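Local coordinates for protein LbaCas13a H328A (C2c2) (Lachnospiraceae bacterium NK4A179, PDB 5WLH) that binds a precursor CRISPR RNA as its guide and, as a Cas13a-family effector, probably uses it to recognise and cleave target RNA, at residues A[365-370]-A[417-422]; A[648-653]-A[713-718]; A[1134-1139]-A[1230-1235]. All blocks are in the same frame, centred on the assembly; numbering follows the deposited sequence.

The three contacts lie far apart, yet in each of them the second segment also meets the guide RNA of chain B. Contact 1 and contact 3 are the nearer pair, about 34 Å between centres and about 20 Å between nearest atoms. Contact 2 stands alone, with its centre about 62 Å from that of contact 1 and about 61 Å from that of contact 3, on the opposite side of the chain's centre from both. Contact 3 meets G2, contact 1 meets U7 and A8, and contact 2 meets A38, so contacts 1 and 3 touch the 5' part of the RNA and contact 2 a much later nucleotide. Along the chain the three follow one another without interleaving.

Contact 1: residues A[365-370]-A[417-422]. With nucleotides of chain B.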
loop_
_atom_site.group_PDB
_atom_site.type_symbol
_atom_site.label_atom_id
_atom_site.label_comp_id
_atom_site.label_asym_id
_atom_site.label_seq_id
_atom_site.Cartn_x
_atom_site.Cartn_y
_atom_site.Cartn_z
ATOM N N ASN A 365 12.948 9.101 -28.116
ATOM C CA ASN A 365 11.764 9.289 -28.945
ATOM C C ASN A 365 11.919 8.576 -30.275
ATOM O O ASN A 365 10.962 7.986 -30.790
ATOM C CB ASN A 365 11.495 10.780 -29.167
ATOM C CG ASN A 365 10.925 11.453 -27.945
ATOM O OD1 ASN A 365 10.537 10.783 -26.982
ATOM N ND2 ASN A 365 10.849 12.787 -27.976
ATOM N N THR A 366 13.124 8.615 -30.846
ATOM C CA THR A 366 13.384 7.863 -32.061
ATOM C C THR A 366 13.221 6.372 -31.819
ATOM O O THR A 366 12.666 5.656 -32.662
ATOM C CB THR A 366 14.790 8.170 -32.575
ATOM O OG1 THR A 366 14.849 9.546 -32.966
ATOM C CG2 THR A 366 15.147 7.268 -33.757
ATOM N N VAL A 367 13.695 5.886 -30.668
ATOM C CA VAL A 367 13.572 4.463 -30.366
ATOM C C VAL A 367 12.107 4.084 -30.167
ATOM O O VAL A 367 11.663 3.029 -30.628
ATOM C CB VAL A 367 14.434 4.091 -29.141
ATOM C CG1 VAL A 367 14.096 2.674 -28.633
ATOM C CG2 VAL A 367 15.918 4.170 -29.481
ATOM N N LYS A 368 11.327 4.940 -29.500
ATOM C CA LYS A 368 9.912 4.616 -29.316
ATOM C C LYS A 368 9.202 4.531 -30.654
ATOM O O LYS A 368 8.373 3.639 -30.867
ATOM C CB LYS A 368 9.226 5.643 -28.425
ATOM C CG LYS A 368 9.614 5.552 -26.965
ATOM C CD LYS A 368 8.720 6.477 -26.150
ATOM C CE LYS A 368 9.211 6.609 -24.730
ATOM N NZ LYS A 368 8.477 7.679 -24.018
ATOM N N GLU A 369 9.535 5.430 -31.587
ATOM C CA GLU A 369 8.889 5.353 -32.894
ATOM C C GLU A 369 9.343 4.116 -33.659
ATOM O O GLU A 369 8.545 3.526 -34.392
ATOM C CB GLU A 369 9.142 6.633 -33.701
ATOM C CG GLU A 369 8.088 6.877 -34.798
ATOM C CD GLU A 369 6.641 6.626 -34.336
ATOM O OE1 GLU A 369 5.902 5.897 -35.048
ATOM O OE2 GLU A 369 6.240 7.158 -33.274
ATOM N N LEU A 370 10.592 3.683 -33.465
ATOM C CA LEU A 370 11.064 2.440 -34.067
ATOM C C LEU A 370 10.284 1.241 -33.546
ATOM O O LEU A 370 9.862 0.373 -34.321
ATOM C CB LEU A 370 12.548 2.248 -33.784
ATOM C CG LEU A 370 13.504 3.130 -34.597
ATOM C CD1 LEU A 370 14.906 2.994 -34.060
ATOM C CD2 LEU A 370 13.444 2.707 -36.062
ATOM N N ALA A 417 6.111 2.235 -24.567
ATOM C CA ALA A 417 5.571 3.505 -24.084
ATOM C C ALA A 417 6.127 3.827 -22.706
ATOM O O ALA A 417 6.330 4.996 -22.371
ATOM C CB ALA A 417 4.040 3.468 -24.038
ATOM N N ASN A 418 6.378 2.786 -21.906
ATOM C CA ASN A 418 6.974 2.901 -20.581
ATOM C C ASN A 418 8.398 3.437 -20.614
ATOM O O ASN A 418 8.859 3.989 -19.608
ATOM C CB ASN A 418 6.980 1.518 -19.925
ATOM C CG ASN A 418 6.846 1.569 -18.418
ATOM O OD1 ASN A 418 6.347 0.621 -17.799
ATOM N ND2 ASN A 418 7.301 2.663 -17.814
ATOM N N LEU A 419 9.089 3.307 -21.751
ATOM C CA LEU A 419 10.540 3.166 -21.782
ATOM C C LEU A 419 11.273 4.234 -20.982
ATOM O O LEU A 419 11.225 5.415 -21.332
ATOM C CB LEU A 419 11.048 3.180 -23.225
ATOM C CG LEU A 419 12.426 2.534 -23.309
ATOM C CD1 LEU A 419 12.369 1.100 -22.773
ATOM C CD2 LEU A 419 12.984 2.567 -24.729
ATOM N N LYS A 420 11.932 3.819 -19.897
ATOM C CA LYS A 420 12.751 4.753 -19.135
ATOM C C LYS A 420 14.118 4.930 -19.779
ATOM O O LYS A 420 14.608 6.056 -19.903
ATOM C CB LYS A 420 12.910 4.277 -17.695
ATOM C CG LYS A 420 11.708 3.536 -17.182
ATOM C CD LYS A 420 10.902 4.417 -16.255
ATOM C CE LYS A 420 9.695 3.675 -15.726
ATOM N NZ LYS A 420 9.416 4.066 -14.341
ATOM N N GLN A 421 14.734 3.837 -20.212
ATOM C CA GLN A 421 16.083 3.889 -20.759
ATOM C C GLN A 421 16.158 2.968 -21.967
ATOM O O GLN A 421 15.709 1.819 -21.899
ATOM C CB GLN A 421 17.103 3.474 -19.698
ATOM C CG GLN A 421 18.467 4.092 -19.870
ATOM C CD GLN A 421 19.562 3.109 -19.530
ATOM O OE1 GLN A 421 19.385 2.258 -18.658
ATOM N NE2 GLN A 421 20.697 3.211 -20.218
ATOM N N VAL A 422 16.697 3.482 -23.077
ATOM C CA VAL A 422 17.007 2.630 -24.222
ATOM C C VAL A 422 18.052 1.606 -23.798
ATOM O O VAL A 422 19.140 1.969 -23.335
ATOM C CB VAL A 422 17.506 3.475 -25.407
ATOM C CG1 VAL A 422 18.010 2.574 -26.540
ATOM C CG2 VAL A 422 16.414 4.460 -25.901
ATOM P P U B 7 8.002 -1.156 -14.841
ATOM O OP1 U B 7 6.634 -1.480 -15.292
ATOM O OP2 U B 7 9.055 -0.776 -15.836
ATOM O "O5'" U B 7 7.953 0.002 -13.765
ATOM C "C5'" U B 7 7.057 -0.090 -12.659
ATOM C "C4'" U B 7 7.258 1.086 -11.746
ATOM O "O4'" U B 7 8.573 1.004 -11.133
ATOM C "C3'" U B 7 7.262 2.427 -12.451
ATOM O "O3'" U B 7 5.941 2.897 -12.682
ATOM C "C2'" U B 7 8.080 3.299 -11.504
ATOM O "O2'" U B 7 7.288 3.736 -10.419
ATOM C "C1'" U B 7 9.107 2.295 -10.966
ATOM N N1 U B 7 10.382 2.369 -11.707
ATOM C C2 U B 7 11.297 3.290 -11.247
ATOM O O2 U B 7 11.043 3.968 -10.270
ATOM N N3 U B 7 12.476 3.350 -11.952
ATOM C C4 U B 7 12.816 2.591 -13.058
ATOM O O4 U B 7 13.910 2.748 -13.604
ATOM C C5 U B 7 11.806 1.659 -13.475
ATOM C C6 U B 7 10.653 1.580 -12.800
ATOM P P A B 8 5.516 3.461 -14.107
ATOM O OP1 A B 8 6.700 4.215 -14.673
ATOM O OP2 A B 8 4.194 4.100 -13.959
ATOM O "O5'" A B 8 5.421 2.162 -15.016
ATOM C "C5'" A B 8 4.183 1.592 -15.374
ATOM C "C4'" A B 8 3.864 0.444 -14.455
ATOM O "O4'" A B 8 3.568 0.950 -13.131
ATOM C "C3'" A B 8 2.640 -0.362 -14.848
ATOM O "O3'" A B 8 2.985 -1.372 -15.773
ATOM C "C2'" A B 8 2.137 -0.913 -13.524
ATOM O "O2'" A B 8 2.913 -2.038 -13.130
ATOM C "C1'" A B 8 2.459 0.245 -12.582
ATOM N N9 A B 8 1.326 1.183 -12.472
ATOM C C8 A B 8 1.249 2.487 -12.909
ATOM N N7 A B 8 0.104 3.069 -12.631
ATOM C C5 A B 8 -0.614 2.081 -11.947
ATOM C C6 A B 8 -1.912 2.056 -11.403
ATOM N N6 A B 8 -2.715 3.110 -11.419
ATOM N N1 A B 8 -2.330 0.917 -10.794
ATOM C C2 A B 8 -1.499 -0.138 -10.777
ATOM N N3 A B 8 -0.256 -0.219 -11.260
ATOM C C4 A B 8 0.118 0.921 -11.849
#
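Val367 and Lys368, on a turn of helix 357-388, face a loop that runs past them, with Lys368 CA 6.9 Å from Ala417 CA and Val367 CA 7.3 Å from Val422 CA. The two valines meet tip to tip, Val367 CG2 lying 3.6 Å from Val422 CG2. With CG2 beside its backbone N, Val367 turns its other branch, anti to that nitrogen (chi1 168°), to Leu419, which it crosses at about a right angle; its CG1 comes 4.1 Å from Leu419 CD2. Lys368 is extended beyond CG and lays its end along the loop backbone, NZ 3.8 Å from Ala417 O, a loose approach. Lys364, a turn earlier, does bond the loop, its NZ reaching the carbonyl oxygens of Leu419 and Lys420. The loop links helices 398-417 and 429-458 in a predominantly helical part of the chain and shares out its side chains: Leu419 and Val422 point to the helix, whereas Lys420 turns to the RNA. The Lys420 chain, bent at chi2 and chi4, brings NZ to OP1 of A8 of chain B at 2.7 Å, a charged hydrogen bond to the phosphate, while its CD passes 4.0 Å from C5 of U7 of chain B.

Contact 2: residues A[648-653]-A[713-718]; sequences LPMFYK and ELKFYN. With nucleotides of chain B.
Phe651 and Phe716 form the dense centre of this contact, between the loop that follows helix 635-645 and a turn of helix 709-732. Their rings make an edge-to-face pair with centroids 5.2 Å apart and planes at 62°, the edge of Phe716 turned to the face of Phe651. The same face also receives the start of the Phe716 side chain: its CB sits 3.7 Å from the Phe651 ring centroid, a CH-pi contact close to the ring normal. Met650 CG covers the opposite face toward its rim, so the Phe651 ring is sandwiched between its sequence neighbour and the helix. Because Phe716 CG is anti to its backbone N (chi1 170°), the ring swings past Phe651 and on to Tyr652. There Tyr652 OH meets the ring edge in plane, 3.4 Å from Phe716 CE1, and is itself held by a hydrogen bond with Val865 O, which satisfies this buried hydroxyl.

Packing is looser on the Lys715 side. Met650 SD rests 3.6 Å from Lys715 CD, an apolar touch along the aliphatic stem only; the partly exposed lysine then bends at chi3 and chi4 and leads NZ away to a salt bridge with Glu711.

Other residues of the same helix turn to the RNA. Asn718 ND2 donates a bent hydrogen bond (137°) to OP2 of A38 of chain B at 3.2 Å, while its OD1 is bonded to Arg684 NH2. Leu714 CD2 lies 3.3 Å from N7 of the A38 base. A helix packed by aromatics on one side and offering an amide to a phosphate on another is consistent with a place in the Helical-2 domain, which in Cas13a follows the first HEPN1 segment and helps line the guide RNA path.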
loop_
_atom_site.group_PDB
_atom_site.type_symbol
_atom_site.label_atom_id
_atom_site.label_comp_id
_atom_site.label_asym_id
_atom_site.label_seq_id
_atom_site.Cartn_x
_atom_site.Cartn_y
_atom_site.Cartn_z
ATOM N N LEU A 648 4.463 17.154 34.287
ATOM C CA LEU A 648 3.454 18.205 34.358
ATOM C C LEU A 648 3.266 18.741 35.774
ATOM O O LEU A 648 3.069 19.960 35.917
ATOM C CB LEU A 648 2.120 17.704 33.788
ATOM C CG LEU A 648 1.919 17.844 32.275
ATOM C CD1 LEU A 648 2.142 19.279 31.818
ATOM C CD2 LEU A 648 2.798 16.873 31.499
ATOM N N PRO A 649 3.296 17.930 36.837
ATOM C CA PRO A 649 3.187 18.509 38.185
ATOM C C PRO A 649 4.432 19.246 38.636
ATOM O O PRO A 649 4.444 19.774 39.756
ATOM C CB PRO A 649 2.909 17.293 39.077
ATOM C CG PRO A 649 3.325 16.123 38.300
ATOM C CD PRO A 649 3.170 16.462 36.865
ATOM N N MET A 650 5.479 19.292 37.813
ATOM C CA MET A 650 6.614 20.160 38.083
ATOM C C MET A 650 6.316 21.608 37.725
ATOM O O MET A 650 7.020 22.512 38.195
ATOM C CB MET A 650 7.836 19.670 37.302
ATOM C CG MET A 650 9.130 20.422 37.548
ATOM S SD MET A 650 10.517 19.600 36.732
ATOM C CE MET A 650 10.386 17.969 37.456
ATOM N N PHE A 651 5.281 21.849 36.918
ATOM C CA PHE A 651 5.012 23.186 36.405
ATOM C C PHE A 651 3.585 23.662 36.618
ATOM O O PHE A 651 3.321 24.852 36.420
ATOM C CB PHE A 651 5.363 23.254 34.909
ATOM C CG PHE A 651 6.791 22.875 34.622
ATOM C CD1 PHE A 651 7.805 23.810 34.762
ATOM C CD2 PHE A 651 7.128 21.581 34.264
ATOM C CE1 PHE A 651 9.131 23.467 34.524
ATOM C CE2 PHE A 651 8.449 21.232 34.021
ATOM C CZ PHE A 651 9.453 22.181 34.152
ATOM N N TYR A 652 2.668 22.793 37.043
ATOM C CA TYR A 652 1.287 23.192 37.247
ATOM C C TYR A 652 0.766 22.571 38.536
ATOM O O TYR A 652 1.314 21.590 39.047
ATOM C CB TYR A 652 0.412 22.799 36.042
ATOM C CG TYR A 652 0.854 23.469 34.761
ATOM C CD1 TYR A 652 0.509 24.789 34.489
ATOM C CD2 TYR A 652 1.636 22.792 33.830
ATOM C CE1 TYR A 652 0.924 25.410 33.320
ATOM C CE2 TYR A 652 2.054 23.403 32.664
ATOM C CZ TYR A 652 1.692 24.711 32.411
ATOM O OH TYR A 652 2.108 25.317 31.249
ATOM N N LYS A 653 -0.292 23.174 39.066
ATOM C CA LYS A 653 -0.890 22.697 40.303
ATOM C C LYS A 653 -1.617 21.376 40.078
ATOM O O LYS A 653 -2.329 21.206 39.083
ATOM C CB LYS A 653 -1.858 23.745 40.850
ATOM C CG LYS A 653 -1.196 25.097 41.107
ATOM C CD LYS A 653 -2.061 25.996 41.986
ATOM C CE LYS A 653 -3.204 26.619 41.192
ATOM N NZ LYS A 653 -4.039 27.526 42.038
ATOM N N GLU A 713 13.990 23.960 31.630
ATOM C CA GLU A 713 13.323 24.488 30.448
ATOM C C GLU A 713 12.933 23.359 29.504
ATOM O O GLU A 713 11.810 23.322 28.986
ATOM C CB GLU A 713 14.239 25.487 29.744
ATOM C CG GLU A 713 13.557 26.325 28.686
ATOM C CD GLU A 713 13.955 27.786 28.743
ATOM O OE1 GLU A 713 15.011 28.093 29.344
ATOM O OE2 GLU A 713 13.214 28.623 28.181
ATOM N N LEU A 714 13.848 22.414 29.293
ATOM C CA LEU A 714 13.564 21.287 28.413
ATOM C C LEU A 714 12.461 20.406 28.985
ATOM O O LEU A 714 11.568 19.969 28.252
ATOM C CB LEU A 714 14.835 20.480 28.186
ATOM C CG LEU A 714 14.667 19.263 27.290
ATOM C CD1 LEU A 714 14.118 19.684 25.926
ATOM C CD2 LEU A 714 16.002 18.560 27.155
ATOM N N LYS A 715 12.508 20.131 30.290
ATOM C CA LYS A 715 11.405 19.419 30.932
ATOM C C LYS A 715 10.078 20.131 30.699
ATOM O O LYS A 715 9.064 19.483 30.419
ATOM C CB LYS A 715 11.662 19.266 32.432
ATOM C CG LYS A 715 12.608 18.134 32.812
ATOM C CD LYS A 715 12.447 17.774 34.284
ATOM C CE LYS A 715 13.764 17.341 34.906
ATOM N NZ LYS A 715 14.547 16.450 34.007
ATOM N N PHE A 716 10.058 21.464 30.807
ATOM C CA PHE A 716 8.801 22.188 30.640
ATOM C C PHE A 716 8.252 22.048 29.227
ATOM O O PHE A 716 7.065 21.752 29.040
ATOM C CB PHE A 716 8.957 23.671 30.976
ATOM C CG PHE A 716 7.760 24.481 30.577
ATOM C CD1 PHE A 716 6.545 24.289 31.221
ATOM C CD2 PHE A 716 7.828 25.378 29.524
ATOM C CE1 PHE A 716 5.423 25.009 30.843
ATOM C CE2 PHE A 716 6.712 26.100 29.130
ATOM C CZ PHE A 716 5.508 25.922 29.795
ATOM N N TYR A 717 9.085 22.296 28.215
ATOM C CA TYR A 717 8.577 22.229 26.846
ATOM C C TYR A 717 8.161 20.808 26.478
ATOM O O TYR A 717 7.184 20.619 25.744
ATOM C CB TYR A 717 9.614 22.767 25.867
ATOM C CG TYR A 717 9.739 24.265 25.975
ATOM C CD1 TYR A 717 8.637 25.083 25.778
ATOM C CD2 TYR A 717 10.942 24.857 26.313
ATOM C CE1 TYR A 717 8.735 26.456 25.891
ATOM C CE2 TYR A 717 11.050 26.234 26.420
ATOM C CZ TYR A 717 9.946 27.023 26.214
ATOM O OH TYR A 717 10.052 28.394 26.326
ATOM N N ASN A 718 8.879 19.808 26.990
ATOM C CA ASN A 718 8.482 18.418 26.795
ATOM C C ASN A 718 7.165 18.124 27.501
ATOM O O ASN A 718 6.311 17.412 26.965
ATOM C CB ASN A 718 9.575 17.492 27.312
ATOM C CG ASN A 718 10.762 17.402 26.363
ATOM O OD1 ASN A 718 10.635 17.692 25.177
ATOM N ND2 ASN A 718 11.915 17.002 26.886
ATOM P P A B 38 13.711 14.038 25.193
ATOM O OP1 A B 38 14.471 12.766 25.332
ATOM O OP2 A B 38 14.317 15.276 25.766
ATOM O "O5'" A B 38 13.435 14.387 23.671
ATOM C "C5'" A B 38 12.569 15.460 23.320
ATOM C "C4'" A B 38 13.121 16.268 22.173
ATOM O "O4'" A B 38 14.067 17.248 22.676
ATOM C "C3'" A B 38 13.869 15.465 21.108
ATOM O "O3'" A B 38 13.663 16.074 19.842
ATOM C "C2'" A B 38 15.325 15.664 21.494
ATOM O "O2'" A B 38 16.231 15.508 20.422
ATOM C "C1'" A B 38 15.300 17.101 21.997
ATOM N N9 A B 38 16.391 17.443 22.908
ATOM C C8 A B 38 16.736 16.864 24.102
ATOM N N7 A B 38 17.782 17.418 24.666
ATOM C C5 A B 38 18.140 18.431 23.785
ATOM C C6 A B 38 19.169 19.388 23.802
ATOM N N6 A B 38 20.061 19.480 24.786
ATOM N N1 A B 38 19.253 20.246 22.765
ATOM C C2 A B 38 18.356 20.151 21.775
ATOM N N3 A B 38 17.347 19.293 21.645
ATOM C C4 A B 38 17.295 18.456 22.696
#

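Contact 3: residues A[1134-1139]-A[1230-1235]; sequences MNFQLG and LEIFEN. With nucleotides of chain B.
Phe1136, on the long helix 1106-1145, buries more surface than any other residue of the contact, its CG anti to the backbone N (chi1 179°) and its ring lodged among Leu1230, Ile1232 and Phe1233 of the short helix 1230-1233. Phe1233 CB sits over the centre of one face, 4.1 Å from the centroid, and the two rings form an offset edge-to-face pair with planes at 62°, the edge of Phe1233 turned to the face of Phe1136. Here Phe1233 CD1 approaches Phe1136 CB to 3.6 Å as the side chains slide past each other in opposite directions. Ile1232 CG2 lies at the ring edge, 3.9 Å from Phe1136 CE2, and Leu1230 CD2 comes 3.7 Å from Phe1136 CD1. An alanine in place of Phe1136 would probably open a gap among these three side chains and leave the Phe1233 ring without its aromatic partner on this helix. Next along the helix, Gln1137 grazes Leu1230 CD2 with its CG, while its amide bonds Tyr1180 OH and Tyr1226 O.

The backbone of the short helix reads the RNA: Glu1231 O accepts hydrogen bonds from N1 of G2 of chain B at 2.7 Å (151°) and from its N2 at 2.9 Å. The chain then enters helix 1239-1250, at whose end the sequence has the R-X4-H pattern of HEPN nucleases, consistent with a place in the second HEPN domain of Cas13a.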
loop_
_atom_site.group_PDB
_atom_site.type_symbol
_atom_site.label_atom_id
_atom_site.label_comp_id
_atom_site.label_asym_id
_atom_site.label_seq_id
_atom_site.Cartn_x
_atom_site.Cartn_y
_atom_site.Cartn_z
ATOM N N MET A 1134 -6.997 -18.098 -3.512
ATOM C CA MET A 1134 -8.367 -18.557 -3.313
ATOM C C MET A 1134 -9.288 -18.024 -4.393
ATOM O O MET A 1134 -10.147 -18.753 -4.908
ATOM C CB MET A 1134 -8.883 -18.132 -1.942
ATOM C CG MET A 1134 -10.363 -18.432 -1.816
ATOM S SD MET A 1134 -10.972 -17.729 -0.296
ATOM C CE MET A 1134 -11.176 -16.006 -0.780
ATOM N N ASN A 1135 -9.150 -16.733 -4.734
ATOM C CA ASN A 1135 -9.998 -16.156 -5.769
ATOM C C ASN A 1135 -9.744 -16.820 -7.122
ATOM O O ASN A 1135 -10.682 -17.036 -7.894
ATOM C CB ASN A 1135 -9.749 -14.654 -5.885
ATOM C CG ASN A 1135 -10.458 -13.857 -4.809
ATOM O OD1 ASN A 1135 -11.260 -14.380 -4.056
ATOM N ND2 ASN A 1135 -10.126 -12.582 -4.719
ATOM N N PHE A 1136 -8.471 -17.077 -7.449
ATOM C CA PHE A 1136 -8.170 -17.770 -8.692
ATOM C C PHE A 1136 -8.872 -19.114 -8.723
ATOM O O PHE A 1136 -9.551 -19.453 -9.701
ATOM C CB PHE A 1136 -6.666 -18.001 -8.861
ATOM C CG PHE A 1136 -6.345 -18.741 -10.124
ATOM C CD1 PHE A 1136 -6.403 -20.142 -10.175
ATOM C CD2 PHE A 1136 -6.057 -18.043 -11.285
ATOM C CE1 PHE A 1136 -6.161 -20.808 -11.362
ATOM C CE2 PHE A 1136 -5.787 -18.713 -12.476
ATOM C CZ PHE A 1136 -5.834 -20.093 -12.514
ATOM N N GLN A 1137 -8.688 -19.899 -7.660
ATOM C CA GLN A 1137 -9.311 -21.221 -7.597
ATOM C C GLN A 1137 -10.826 -21.115 -7.667
ATOM O O GLN A 1137 -11.469 -21.861 -8.405
ATOM C CB GLN A 1137 -8.887 -21.944 -6.330
ATOM C CG GLN A 1137 -7.410 -22.313 -6.333
ATOM C CD GLN A 1137 -6.963 -22.896 -5.023
ATOM O OE1 GLN A 1137 -7.268 -22.366 -3.950
ATOM N NE2 GLN A 1137 -6.231 -23.994 -5.096
ATOM N N LEU A 1138 -11.411 -20.179 -6.917
ATOM C CA LEU A 1138 -12.854 -19.984 -6.975
ATOM C C LEU A 1138 -13.305 -19.622 -8.375
ATOM O O LEU A 1138 -14.293 -20.155 -8.866
ATOM C CB LEU A 1138 -13.282 -18.892 -6.005
ATOM C CG LEU A 1138 -13.344 -19.358 -4.566
ATOM C CD1 LEU A 1138 -13.629 -18.136 -3.683
ATOM C CD2 LEU A 1138 -14.465 -20.448 -4.372
ATOM N N GLY A 1139 -12.604 -18.696 -9.030
ATOM C CA GLY A 1139 -13.046 -18.276 -10.345
ATOM C C GLY A 1139 -12.895 -19.380 -11.365
ATOM O O GLY A 1139 -13.782 -19.597 -12.198
ATOM N N LEU A 1230 -3.491 -23.894 -12.070
ATOM C CA LEU A 1230 -2.479 -23.065 -11.417
ATOM C C LEU A 1230 -1.262 -22.794 -12.292
ATOM O O LEU A 1230 -0.454 -21.935 -11.926
ATOM C CB LEU A 1230 -2.017 -23.696 -10.103
ATOM C CG LEU A 1230 -3.026 -23.643 -8.955
ATOM C CD1 LEU A 1230 -2.344 -24.027 -7.664
ATOM C CD2 LEU A 1230 -3.700 -22.263 -8.876
ATOM N N GLU A 1231 -1.124 -23.477 -13.436
ATOM C CA GLU A 1231 -0.104 -23.085 -14.409
ATOM C C GLU A 1231 -0.273 -21.637 -14.891
ATOM O O GLU A 1231 0.708 -21.029 -15.337
ATOM C CB GLU A 1231 -0.130 -24.051 -15.595
ATOM C CG GLU A 1231 -1.339 -23.894 -16.524
ATOM C CD GLU A 1231 -2.574 -24.644 -16.044
ATOM O OE1 GLU A 1231 -2.483 -25.408 -15.053
ATOM O OE2 GLU A 1231 -3.639 -24.450 -16.664
ATOM N N ILE A 1232 -1.493 -21.092 -14.825
ATOM C CA ILE A 1232 -1.774 -19.696 -15.154
ATOM C C ILE A 1232 -1.352 -18.785 -14.016
ATOM O O ILE A 1232 -0.854 -17.673 -14.235
ATOM C CB ILE A 1232 -3.279 -19.547 -15.462
ATOM C CG1 ILE A 1232 -3.653 -20.416 -16.661
ATOM C CG2 ILE A 1232 -3.690 -18.102 -15.683
ATOM C CD1 ILE A 1232 -3.008 -19.957 -17.935
ATOM N N PHE A 1233 -1.575 -19.234 -12.787
ATOM C CA PHE A 1233 -1.294 -18.454 -11.592
ATOM C C PHE A 1233 0.190 -18.394 -11.247
ATOM O O PHE A 1233 0.673 -17.376 -10.716
ATOM C CB PHE A 1233 -2.091 -19.081 -10.446
ATOM C CG PHE A 1233 -2.142 -18.258 -9.213
ATOM C CD1 PHE A 1233 -3.135 -17.310 -9.048
ATOM C CD2 PHE A 1233 -1.241 -18.477 -8.191
ATOM C CE1 PHE A 1233 -3.197 -16.558 -7.879
ATOM C CE2 PHE A 1233 -1.304 -17.729 -7.011
ATOM C CZ PHE A 1233 -2.282 -16.769 -6.872
ATOM N N GLU A 1234 0.941 -19.446 -11.548
ATOM C CA GLU A 1234 2.294 -19.578 -11.028
ATOM C C GLU A 1234 3.057 -20.542 -11.922
ATOM O O GLU A 1234 2.502 -21.121 -12.855
ATOM C CB GLU A 1234 2.264 -20.079 -9.579
ATOM C CG GLU A 1234 1.795 -21.541 -9.483
ATOM C CD GLU A 1234 1.607 -22.033 -8.059
ATOM O OE1 GLU A 1234 1.473 -23.264 -7.864
ATOM O OE2 GLU A 1234 1.602 -21.199 -7.134
ATOM N N ASN A 1235 4.346 -20.702 -11.636
ATOM C CA ASN A 1235 5.127 -21.781 -12.227
ATOM C C ASN A 1235 4.966 -22.991 -11.316
ATOM O O ASN A 1235 5.503 -23.013 -10.201
ATOM C CB ASN A 1235 6.591 -21.363 -12.376
ATOM C CG ASN A 1235 7.447 -22.442 -13.005
ATOM O OD1 ASN A 1235 7.088 -23.625 -13.008
ATOM N ND2 ASN A 1235 8.608 -22.042 -13.518
ATOM P P G B 2 11.186 -25.090 -18.307
ATOM O OP1 G B 2 12.618 -25.041 -18.723
ATOM O OP2 G B 2 10.785 -25.924 -17.145
ATOM O "O5'" G B 2 10.667 -23.598 -18.059
ATOM C "C5'" G B 2 10.681 -22.636 -19.111
ATOM C "C4'" G B 2 9.935 -21.367 -18.764
ATOM O "O4'" G B 2 8.517 -21.641 -18.584
ATOM C "C3'" G B 2 10.385 -20.647 -17.494
ATOM O "O3'" G B 2 10.188 -19.254 -17.687
ATOM C "C2'" G B 2 9.373 -21.131 -16.467
ATOM O "O2'" G B 2 9.230 -20.304 -15.331
ATOM C "C1'" G B 2 8.106 -21.169 -17.311
ATOM N N9 G B 2 7.090 -22.068 -16.781
ATOM C C8 G B 2 7.276 -23.413 -16.569
ATOM N N7 G B 2 6.217 -23.987 -16.080
ATOM C C5 G B 2 5.296 -22.954 -15.950
ATOM C C6 G B 2 3.955 -23.009 -15.469
ATOM O O6 G B 2 3.349 -23.993 -15.046
ATOM N N1 G B 2 3.328 -21.773 -15.511
ATOM C C2 G B 2 3.919 -20.613 -15.945
ATOM N N2 G B 2 3.123 -19.520 -15.900
ATOM N N3 G B 2 5.181 -20.547 -16.401
ATOM C C4 G B 2 5.804 -21.757 -16.384
#